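Long-range contacts in C2 domain protein (Ramazzottius varieornatus, PDB 7DF2), which binds calcium ions through a C2 domain, in a protein found specifically in tardigrades: residues G39-E44 with R116-K121; V47-T52 with K181-Y186; D140-N145 with G174-S179. One frame throughout, in Å; residues are numbered along the deposited sequence. Where two conformers were deposited one is given.

Interaction 1: G39-E44 with R116-K121; sequences GFFRIE and RDVCGK
Arg42 NE donates to Asp117 OD1 at 2.7 Å, and Arg42 NH1 donates to Asp117 OD2 at 3.0 Å. The two residues are a non-hydrogen-bonded pair in an antiparallel ladder between strands 41-51 and 107-119 of the C2 beta sandwich. The grip is side-on, one nitrogen to each oxygen, and both bonds are nearly straight. Both oxygens lie in the guanidinium plane, while the carboxylate is turned 24° from it. Arg42 holds CG anti to its own N (chi1 177°), and the bend at chi3 lays NE and NH1 along the carboxylate. Asp117 OD2 also forms a salt bridge with Arg197.

The backbone pairs Phe41 with Val118 and Ile43 with Arg116 by two hydrogen bonds each. Phe41, Ile43 and Val118 make an apolar patch, and Val123 and Ile126 of strand 121-136 cover it. The Arg116 side chain leads away to Asn201. Ile43 CD1 meets Val118 CG2 at 3.8 Å. On the other face Cys119 is joined to Cys196 by a disulfide. At the corner, Gly120 CA sits over the face of the Phe40 ring, and Gly120 N donates to Gly39 O at 2.9 Å. Val118 CB lies over one face of the Phe41 ring, offset toward its rim, a CH-pi contact 3.5 Å from Phe41 CZ.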
loop_
_atom_site.group_PDB
_atom_site.type_symbol
_atom_site.label_atom_id
_atom_site.label_comp_id
_atom_site.label_asym_id
_atom_site.label_seq_id
_atom_site.Cartn_x
_atom_site.Cartn_y
_atom_site.Cartn_z
ATOM N N GLY A 39 -17.075 -9.416 -10.188
ATOM C CA GLY A 39 -17.787 -8.302 -10.756
ATOM C C GLY A 39 -16.791 -7.264 -11.208
ATOM O O GLY A 39 -15.623 -7.572 -11.472
ATOM N N PHE A 40 -17.252 -6.026 -11.301
ATOM C CA PHE A 40 -16.435 -4.902 -11.729
ATOM C C PHE A 40 -16.442 -3.902 -10.586
ATOM O O PHE A 40 -17.505 -3.414 -10.192
ATOM C CB PHE A 40 -16.988 -4.307 -13.027
ATOM C CG PHE A 40 -17.227 -5.341 -14.092
ATOM C CD1 PHE A 40 -18.411 -6.073 -14.116
ATOM C CD2 PHE A 40 -16.251 -5.609 -15.039
ATOM C CE1 PHE A 40 -18.621 -7.045 -15.076
ATOM C CE2 PHE A 40 -16.455 -6.575 -16.013
ATOM C CZ PHE A 40 -17.644 -7.292 -16.029
ATOM N N PHE A 41 -15.279 -3.659 -9.993
ATOM C CA PHE A 41 -15.263 -2.776 -8.842
ATOM C C PHE A 41 -13.921 -2.057 -8.770
ATOM O O PHE A 41 -12.948 -2.431 -9.430
ATOM C CB PHE A 41 -15.568 -3.531 -7.532
ATOM C CG PHE A 41 -14.736 -4.773 -7.314
ATOM C CD1 PHE A 41 -15.088 -5.979 -7.909
ATOM C CD2 PHE A 41 -13.616 -4.738 -6.494
ATOM C CE1 PHE A 41 -14.338 -7.132 -7.700
ATOM C CE2 PHE A 41 -12.858 -5.883 -6.279
ATOM C CZ PHE A 41 -13.215 -7.082 -6.882
ATOM N N ARG A 42 -13.906 -0.989 -7.986
ATOM C CA ARG A 42 -12.758 -0.110 -7.846
ATOM C C ARG A 42 -12.321 -0.156 -6.395
ATOM O O ARG A 42 -13.163 -0.215 -5.497
ATOM C CB ARG A 42 -13.123 1.323 -8.254
ATOM C CG ARG A 42 -12.003 2.357 -8.085
ATOM C CD ARG A 42 -12.323 3.566 -8.977
ATOM N NE ARG A 42 -12.273 3.191 -10.388
ATOM C CZ ARG A 42 -12.873 3.857 -11.364
ATOM N NH1 ARG A 42 -12.762 3.437 -12.620
ATOM N NH2 ARG A 42 -13.580 4.947 -11.084
ATOM N N ILE A 43 -11.009 -0.182 -6.171
ATOM C CA ILE A 43 -10.425 -0.160 -4.837
ATOM C C ILE A 43 -9.623 1.120 -4.696
ATOM O O ILE A 43 -8.775 1.412 -5.543
ATOM C CB ILE A 43 -9.515 -1.377 -4.587
ATOM C CG1 ILE A 43 -10.285 -2.677 -4.810
ATOM C CG2 ILE A 43 -8.909 -1.331 -3.173
ATOM C CD1 ILE A 43 -9.966 -3.322 -6.121
ATOM N N GLU A 44 -9.880 1.870 -3.627
ATOM C CA GLU A 44 -9.093 3.048 -3.282
ATOM C C GLU A 44 -8.266 2.732 -2.051
ATOM O O GLU A 44 -8.775 2.145 -1.088
ATOM C CB GLU A 44 -9.988 4.265 -3.027
ATOM C CG GLU A 44 -10.850 4.627 -4.229
ATOM C CD GLU A 44 -11.686 5.872 -3.986
ATOM O OE1 GLU A 44 -11.630 6.435 -2.865
ATOM O OE2 GLU A 44 -12.409 6.279 -4.910
ATOM N N ARG A 116 -7.272 1.254 -8.118
ATOM C CA ARG A 116 -7.123 0.209 -9.115
ATOM C C ARG A 116 -8.437 -0.539 -9.224
ATOM O O ARG A 116 -9.164 -0.683 -8.238
ATOM C CB ARG A 116 -5.992 -0.759 -8.745
ATOM C CG ARG A 116 -5.709 -1.800 -9.831
ATOM C CD ARG A 116 -4.591 -2.759 -9.424
ATOM N NE ARG A 116 -4.316 -3.708 -10.499
ATOM C CZ ARG A 116 -3.415 -4.685 -10.427
ATOM N NH1 ARG A 116 -2.685 -4.844 -9.327
ATOM N NH2 ARG A 116 -3.244 -5.508 -11.455
ATOM N N ASP A 117 -8.729 -1.030 -10.428
ATOM C CA ASP A 117 -9.991 -1.702 -10.697
ATOM C C ASP A 117 -9.793 -3.196 -10.897
ATOM O O ASP A 117 -8.737 -3.652 -11.352
ATOM C CB ASP A 117 -10.670 -1.145 -11.950
ATOM C CG ASP A 117 -10.918 0.339 -11.875
ATOM O OD1 ASP A 117 -10.872 0.898 -10.766
ATOM O OD2 ASP A 117 -11.173 0.941 -12.934
ATOM N N VAL A 118 -10.850 -3.945 -10.591
ATOM C CA VAL A 118 -10.943 -5.367 -10.898
ATOM C C VAL A 118 -12.058 -5.504 -11.922
ATOM O O VAL A 118 -13.184 -5.055 -11.677
ATOM C CB VAL A 118 -11.236 -6.207 -9.648
ATOM C CG1 VAL A 118 -11.572 -7.640 -10.041
ATOM C CG2 VAL A 118 -10.041 -6.175 -8.690
ATOM N N CYS A 119 -11.759 -6.113 -13.063
ATOM C CA CYS A 119 -12.682 -6.066 -14.199
ATOM C C CYS A 119 -13.107 -7.477 -14.619
ATOM O O CYS A 119 -12.636 -8.014 -15.621
ATOM C CB CYS A 119 -12.026 -5.303 -15.319
ATOM S SG CYS A 119 -11.586 -3.588 -14.832
ATOM N N GLY A 120 -14.030 -8.059 -13.859
ATOM C CA GLY A 120 -14.653 -9.311 -14.219
ATOM C C GLY A 120 -13.976 -10.528 -13.639
ATOM O O GLY A 120 -14.570 -11.610 -13.635
ATOM N N LYS A 121 -12.744 -10.388 -13.163
ATOM C CA LYS A 121 -12.094 -11.471 -12.452
ATOM C C LYS A 121 -12.677 -11.578 -11.047
ATOM O O LYS A 121 -13.377 -10.683 -10.562
ATOM C CB LYS A 121 -10.585 -11.241 -12.404
ATOM C CG LYS A 121 -9.783 -12.202 -13.263
ATOM C CD LYS A 121 -8.863 -13.079 -12.426
ATOM C CE LYS A 121 -7.451 -13.102 -13.000
ATOM N NZ LYS A 121 -6.724 -14.391 -12.780
#

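Interaction 2: V47-T52 with K181-Y186; sequences VVRLDT and KVYLRY. With GLC (alpha-D-glucopyranose), chain B.
Arg49, in one of its two conformers, lays its guanidinium flat on the ring of Tyr183, a cation-pi stack on one face of the antiparallel pair 47-51 and 181-186. These are the neighbouring strands 41-51 and 181-190 of the C2 sandwich. At CB the chain takes the position between N and the carbonyl carbon (chi1 62°), which carries it over Tyr183. Arg49 CG meets Tyr183 CD1 at 3.7 Å. Arg49 CD comes within 3.5 Å of O4 of the bound glucose. NE passes over Tyr183 CD1, and Arg49 CZ stands over the Tyr183 ring, 3.9 Å from its centroid, with the planes 16° apart. Arg49 NH2 ends over the ring, 3.5 Å from Tyr183 CD2. NH1 turns to the sugar and gives O4 a weak, bent bond; its stronger partner is Glu169, in a salt bridge. Glu109 also bonds the glucose, and Val48 CG1 packs against O4.

Beneath the stack the backbone is bonded along the pair. Val48 N donates to Tyr183 O, Tyr183 N to Arg49 O at 2.8 Å, and Asp51 N to Lys181 O. Asp51 OD2 accepts from a water that lies at weak bonding distance from Tyr183 OH.

The other face is apolar. Val47 CG2 touches Leu184 CD2, and Leu50 CD2 meets Val182 CG2 at 3.6 Å. Tyr146 and Cys148 of strand 139-150 pack against this side.

In this conformer the tyrosine ring and Glu169 probably steady the guanidinium. NH1 is left within weak bonding reach of O4, while the glutamate balances the positive charge.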
loop_
_atom_site.group_PDB
_atom_site.type_symbol
_atom_site.label_atom_id
_atom_site.label_comp_id
_atom_site.label_asym_id
_atom_site.label_seq_id
_atom_site.Cartn_x
_atom_site.Cartn_y
_atom_site.Cartn_z
ATOM N N VAL A 47 -3.061 6.093 1.915
ATOM C CA VAL A 47 -1.912 5.975 2.804
ATOM C C VAL A 47 -1.921 7.201 3.707
ATOM O O VAL A 47 -1.652 8.319 3.262
ATOM C CB VAL A 47 -0.605 5.843 2.018
ATOM C CG1 VAL A 47 0.599 5.843 2.972
ATOM C CG2 VAL A 47 -0.654 4.562 1.197
ATOM N N VAL A 48 -2.259 6.990 4.979
ATOM C CA VAL A 48 -2.520 8.102 5.882
ATOM C C VAL A 48 -1.219 8.675 6.421
ATOM O O VAL A 48 -0.940 9.871 6.284
ATOM C CB VAL A 48 -3.446 7.651 7.026
ATOM C CG1 VAL A 48 -3.690 8.805 7.992
ATOM C CG2 VAL A 48 -4.769 7.102 6.439
ATOM N N ARG A 49 -0.396 7.822 7.025
ATOM C CA ARG A 49 0.876 8.270 7.571
ATOM C C ARG A 49 1.761 7.056 7.790
ATOM O O ARG A 49 1.297 5.914 7.779
ATOM C CB ARG A 49 0.678 9.055 8.870
ATOM C CG ARG A 49 0.045 8.246 9.973
ATOM C CD ARG A 49 -0.094 9.092 11.238
ATOM N NE ARG A 49 -0.590 8.251 12.316
ATOM C CZ ARG A 49 -1.855 7.869 12.439
ATOM N NH1 ARG A 49 -2.767 8.271 11.553
ATOM N NH2 ARG A 49 -2.208 7.084 13.449
ATOM N N LEU A 50 3.050 7.325 7.982
ATOM C CA LEU A 50 4.065 6.289 8.129
ATOM C C LEU A 50 4.909 6.647 9.339
ATOM O O LEU A 50 5.482 7.741 9.386
ATOM C CB LEU A 50 4.921 6.217 6.855
ATOM C CG LEU A 50 5.924 5.128 6.436
ATOM C CD1 LEU A 50 6.663 4.560 7.584
ATOM C CD2 LEU A 50 5.285 4.020 5.586
ATOM N N ASP A 51 4.996 5.729 10.306
ATOM C CA ASP A 51 5.843 5.908 11.487
ATOM C C ASP A 51 7.091 5.060 11.281
ATOM O O ASP A 51 7.062 3.847 11.484
ATOM C CB ASP A 51 5.100 5.515 12.763
ATOM C CG ASP A 51 5.932 5.776 14.034
ATOM O OD1 ASP A 51 7.028 6.390 13.949
ATOM O OD2 ASP A 51 5.483 5.361 15.118
ATOM N N THR A 52 8.178 5.698 10.841
ATOM C CA THR A 52 9.451 4.998 10.687
ATOM C C THR A 52 10.148 4.765 12.019
ATOM O O THR A 52 11.097 3.970 12.079
ATOM C CB THR A 52 10.410 5.796 9.815
ATOM O OG1 THR A 52 10.801 6.975 10.532
ATOM C CG2 THR A 52 9.768 6.205 8.480
ATOM N N LYS A 181 4.931 1.174 11.562
ATOM C CA LYS A 181 3.572 1.032 11.058
ATOM C C LYS A 181 3.311 2.036 9.950
ATOM O O LYS A 181 3.712 3.197 10.052
ATOM C CB LYS A 181 2.528 1.248 12.159
ATOM C CG LYS A 181 2.817 0.490 13.448
ATOM C CD LYS A 181 2.389 -0.956 13.387
ATOM C CE LYS A 181 2.341 -1.515 14.814
ATOM N NZ LYS A 181 2.646 -2.968 14.897
ATOM N N VAL A 182 2.638 1.587 8.895
ATOM C CA VAL A 182 1.993 2.477 7.942
ATOM C C VAL A 182 0.500 2.398 8.222
ATOM O O VAL A 182 -0.046 1.308 8.423
ATOM C CB VAL A 182 2.316 2.141 6.474
ATOM C CG1 VAL A 182 1.748 0.806 6.052
ATOM C CG2 VAL A 182 1.752 3.250 5.567
ATOM N N TYR A 183 -0.145 3.550 8.302
ATOM C CA TYR A 183 -1.565 3.600 8.601
ATOM C C TYR A 183 -2.313 3.737 7.292
ATOM O O TYR A 183 -2.023 4.645 6.504
ATOM C CB TYR A 183 -1.885 4.746 9.551
ATOM C CG TYR A 183 -1.284 4.486 10.914
ATOM C CD1 TYR A 183 0.052 4.754 11.154
ATOM C CD2 TYR A 183 -2.040 3.918 11.932
ATOM C CE1 TYR A 183 0.635 4.474 12.403
ATOM C CE2 TYR A 183 -1.478 3.650 13.181
ATOM C CZ TYR A 183 -0.139 3.935 13.403
ATOM O OH TYR A 183 0.439 3.680 14.629
ATOM N N LEU A 184 -3.251 2.821 7.058
ATOM C CA LEU A 184 -3.934 2.695 5.775
ATOM C C LEU A 184 -5.441 2.757 5.961
ATOM O O LEU A 184 -5.970 2.394 7.015
ATOM C CB LEU A 184 -3.591 1.366 5.091
ATOM C CG LEU A 184 -2.115 1.104 4.829
ATOM C CD1 LEU A 184 -1.926 -0.298 4.267
ATOM C CD2 LEU A 184 -1.586 2.164 3.862
ATOM N N ARG A 185 -6.131 3.206 4.914
ATOM C CA ARG A 185 -7.579 3.050 4.807
ATOM C C ARG A 185 -7.896 2.586 3.399
ATOM O O ARG A 185 -7.159 2.886 2.457
ATOM C CB ARG A 185 -8.340 4.360 5.048
ATOM C CG ARG A 185 -8.096 5.032 6.366
ATOM C CD ARG A 185 -9.086 6.175 6.541
ATOM N NE ARG A 185 -9.036 7.162 5.460
ATOM C CZ ARG A 185 -9.982 8.075 5.252
ATOM N NH1 ARG A 185 -11.057 8.106 6.042
ATOM N NH2 ARG A 185 -9.864 8.953 4.257
ATOM N N TYR A 186 -9.026 1.903 3.234
ATOM C CA TYR A 186 -9.435 1.544 1.889
ATOM C C TYR A 186 -10.932 1.726 1.738
ATOM O O TYR A 186 -11.682 1.768 2.718
ATOM C CB TYR A 186 -9.056 0.100 1.529
ATOM C CG TYR A 186 -9.853 -0.943 2.272
ATOM C CD1 TYR A 186 -9.444 -1.398 3.518
ATOM C CD2 TYR A 186 -11.011 -1.492 1.717
ATOM C CE1 TYR A 186 -10.177 -2.365 4.210
ATOM C CE2 TYR A 186 -11.746 -2.453 2.398
ATOM C CZ TYR A 186 -11.321 -2.886 3.639
ATOM O OH TYR A 186 -12.049 -3.841 4.308
HETATM C C1 GLC B . -4.770 14.365 12.418
HETATM C C2 GLC B . -3.422 14.044 13.079
HETATM C C3 GLC B . -2.558 13.113 12.219
HETATM C C4 GLC B . -3.385 11.963 11.640
HETATM C C5 GLC B . -4.734 12.464 11.127
HETATM C C6 GLC B . -5.590 11.326 10.585
HETATM O O2 GLC B . -2.705 15.220 13.397
HETATM O O3 GLC B . -1.497 12.587 12.996
HETATM O O4 GLC B . -2.685 11.298 10.599
HETATM O O5 GLC B . -5.411 13.142 12.170
HETATM O O6 GLC B . -6.189 11.763 9.387
HETATM O O HOH W 1 2.783 5.802 15.605
#

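Interaction 3: D140-N145 with G174-S179; sequences DDKIDN and GEDRAS. With CA (calcium ion), chain C.
Asp144 receives the backbone of the loop 174-179 on its carboxylate. Asp176 N donates to Asp144 OD1 at 2.9 Å and Arg177 N to Asp144 OD2 at 2.8 Å, each on a syn lone pair. OD1 also accepts from Asn145 N, on its anti lone pair. With bonds to both oxygens, the group is fixed in rotation. With alanine in place of Asp144, the amides of Asp176 and Arg177 would probably be left without these acceptors, and the loop could drift from the strand.

Next to it, Asn145 O accepts from Glu175 N. Asn145 ND2 donates to Glu175 OE2 at 2.9 Å, from above the carboxylate plane. Lys142 completes a salt-bridge network. Lys142 NZ bonds Glu175 OE2 on the anti lone pair at 3.0 Å, and Asp176 OD2 at 3.0 Å from above that carboxylate. The extended lysine chain (chi1 176°) reaches across both acids. Its charge probably eases the closeness of Asp144 OD1 to Asp176 OD2, 4.1 Å apart.

Further out, Asn145 OD1 accepts from Arg131. Ile143 and Asp144 form a classic beta bulge opposite Ala132. On the same strand, Asp141 OD2 binds a calcium ion at 2.5 Å, with the carbonyl O of Cys62, the carboxylates of Asp63, Asp134 and Asp136, and a water. Strand 139-150 pairs with strand 121-136, and the loop leads from strand 170-173 into strand 181-190 of the other sheet.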
loop_
_atom_site.group_PDB
_atom_site.type_symbol
_atom_site.label_atom_id
_atom_site.label_comp_id
_atom_site.label_asym_id
_atom_site.label_seq_id
_atom_site.Cartn_x
_atom_site.Cartn_y
_atom_site.Cartn_z
ATOM N N ASP A 140 19.841 2.858 -1.616
ATOM C CA ASP A 140 18.633 2.719 -0.819
ATOM C C ASP A 140 18.988 2.097 0.522
ATOM O O ASP A 140 19.843 1.216 0.597
ATOM C CB ASP A 140 17.605 1.827 -1.517
ATOM C CG ASP A 140 16.993 2.473 -2.737
ATOM O OD1 ASP A 140 17.259 3.667 -2.985
ATOM O OD2 ASP A 140 16.235 1.778 -3.444
ATOM N N ASP A 141 18.300 2.536 1.565
ATOM C CA ASP A 141 18.481 2.054 2.934
ATOM C C ASP A 141 17.080 1.644 3.382
ATOM O O ASP A 141 16.257 2.510 3.682
ATOM C CB ASP A 141 19.077 3.177 3.792
ATOM C CG ASP A 141 19.326 2.794 5.236
ATOM O OD1 ASP A 141 18.749 1.811 5.748
ATOM O OD2 ASP A 141 20.098 3.536 5.882
ATOM N N LYS A 142 16.792 0.339 3.394
ATOM C CA LYS A 142 15.407 -0.102 3.559
ATOM C C LYS A 142 14.854 0.252 4.937
ATOM O O LYS A 142 15.484 -0.016 5.973
ATOM C CB LYS A 142 15.297 -1.610 3.316
ATOM C CG LYS A 142 13.898 -2.186 3.563
ATOM C CD LYS A 142 13.939 -3.722 3.566
ATOM C CE LYS A 142 12.544 -4.309 3.655
ATOM N NZ LYS A 142 12.602 -5.801 3.611
ATOM N N ILE A 143 13.682 0.893 4.945
ATOM C CA ILE A 143 12.942 1.102 6.182
ATOM C C ILE A 143 12.082 -0.131 6.400
ATOM O O ILE A 143 12.320 -0.891 7.345
ATOM C CB ILE A 143 12.134 2.410 6.155
ATOM C CG1 ILE A 143 13.117 3.578 6.132
ATOM C CG2 ILE A 143 11.254 2.530 7.391
ATOM C CD1 ILE A 143 12.510 4.866 5.719
ATOM N N ASP A 144 11.107 -0.374 5.523
ATOM C CA ASP A 144 10.370 -1.631 5.601
ATOM C C ASP A 144 9.465 -1.784 4.391
ATOM O O ASP A 144 9.226 -0.838 3.631
ATOM C CB ASP A 144 9.538 -1.749 6.883
ATOM C CG ASP A 144 9.697 -3.121 7.547
ATOM O OD1 ASP A 144 9.831 -4.105 6.795
ATOM O OD2 ASP A 144 9.706 -3.212 8.802
ATOM N N ASN A 145 8.982 -3.018 4.225
ATOM C CA ASN A 145 7.835 -3.341 3.386
ATOM C C ASN A 145 6.634 -3.582 4.297
ATOM O O ASN A 145 6.769 -4.140 5.391
ATOM C CB ASN A 145 8.093 -4.588 2.531
ATOM C CG ASN A 145 9.223 -4.407 1.526
ATOM O OD1 ASN A 145 9.445 -3.317 1.010
ATOM N ND2 ASN A 145 9.927 -5.494 1.229
ATOM N N GLY A 174 5.268 -3.310 9.791
ATOM C CA GLY A 174 6.370 -3.637 8.903
ATOM C C GLY A 174 6.715 -5.112 8.944
ATOM O O GLY A 174 6.581 -5.779 9.977
ATOM N N GLU A 175 7.156 -5.642 7.794
ATOM C CA GLU A 175 7.497 -7.065 7.737
ATOM C C GLU A 175 8.756 -7.378 8.539
ATOM O O GLU A 175 8.848 -8.450 9.156
ATOM C CB GLU A 175 7.648 -7.541 6.288
ATOM C CG GLU A 175 8.986 -7.245 5.604
ATOM C CD GLU A 175 9.066 -7.759 4.155
ATOM O OE1 GLU A 175 8.213 -8.568 3.729
ATOM O OE2 GLU A 175 9.997 -7.341 3.436
ATOM N N ASP A 176 9.721 -6.458 8.558
ATOM C CA ASP A 176 10.978 -6.647 9.275
ATOM C C ASP A 176 10.931 -6.116 10.704
ATOM O O ASP A 176 11.465 -6.755 11.615
ATOM C CB ASP A 176 12.124 -5.961 8.523
ATOM C CG ASP A 176 12.548 -6.709 7.273
ATOM O OD1 ASP A 176 12.091 -7.858 7.053
ATOM O OD2 ASP A 176 13.350 -6.139 6.504
ATOM N N ARG A 177 10.329 -4.950 10.923
ATOM C CA ARG A 177 10.164 -4.358 12.256
ATOM C C ARG A 177 8.680 -4.076 12.447
ATOM O O ARG A 177 8.172 -3.055 11.962
ATOM C CB ARG A 177 10.968 -3.069 12.426
ATOM C CG ARG A 177 12.441 -3.224 12.700
ATOM C CD ARG A 177 13.097 -1.867 12.920
ATOM N NE ARG A 177 13.046 -1.466 14.327
ATOM C CZ ARG A 177 12.255 -0.508 14.810
ATOM N NH1 ARG A 177 12.276 -0.232 16.106
ATOM N NH2 ARG A 177 11.461 0.187 14.006
ATOM N N ALA A 178 7.991 -4.967 13.165
ATOM C CA ALA A 178 6.552 -4.818 13.356
ATOM C C ALA A 178 6.185 -3.541 14.101
ATOM O O ALA A 178 5.039 -3.096 13.995
ATOM C CB ALA A 178 5.987 -6.032 14.096
ATOM N N SER A 179 7.118 -2.931 14.847
ATOM C CA SER A 179 6.784 -1.689 15.539
ATOM C C SER A 179 6.750 -0.486 14.605
ATOM O O SER A 179 6.229 0.563 14.999
ATOM C CB SER A 179 7.762 -1.410 16.684
ATOM O OG SER A 179 9.063 -1.178 16.190
HETATM CA CA CA C . 20.823 5.891 5.717
HETATM O O HOH W 2 23.069 5.459 6.437
#

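Overall arrangement
Interactions 1 and 2 share strand 41-51 in one sheet and lie on opposite sides of the chain's centre, with their own centres about 23 Å apart. They touch where Glu44 O meets Tyr186 CB at 3.3 Å. Interaction 3 ties the other sheet to the loop that feeds strand 181-190. Interactions 2 and 3 have centres about 13 Å apart and touch where Thr52 CG2 packs on Ile143 CG2 at 4.1 Å. Interaction 1 is about 16 Å from interaction 3 at the nearest atoms and lies away from the annotated sites. Interaction 2 holds part of the glycan pocket, and its Leu50 side chain is about 9 Å from that of Cys62. Segment 140-145 of interaction 3 carries the calcium ligand Asp141.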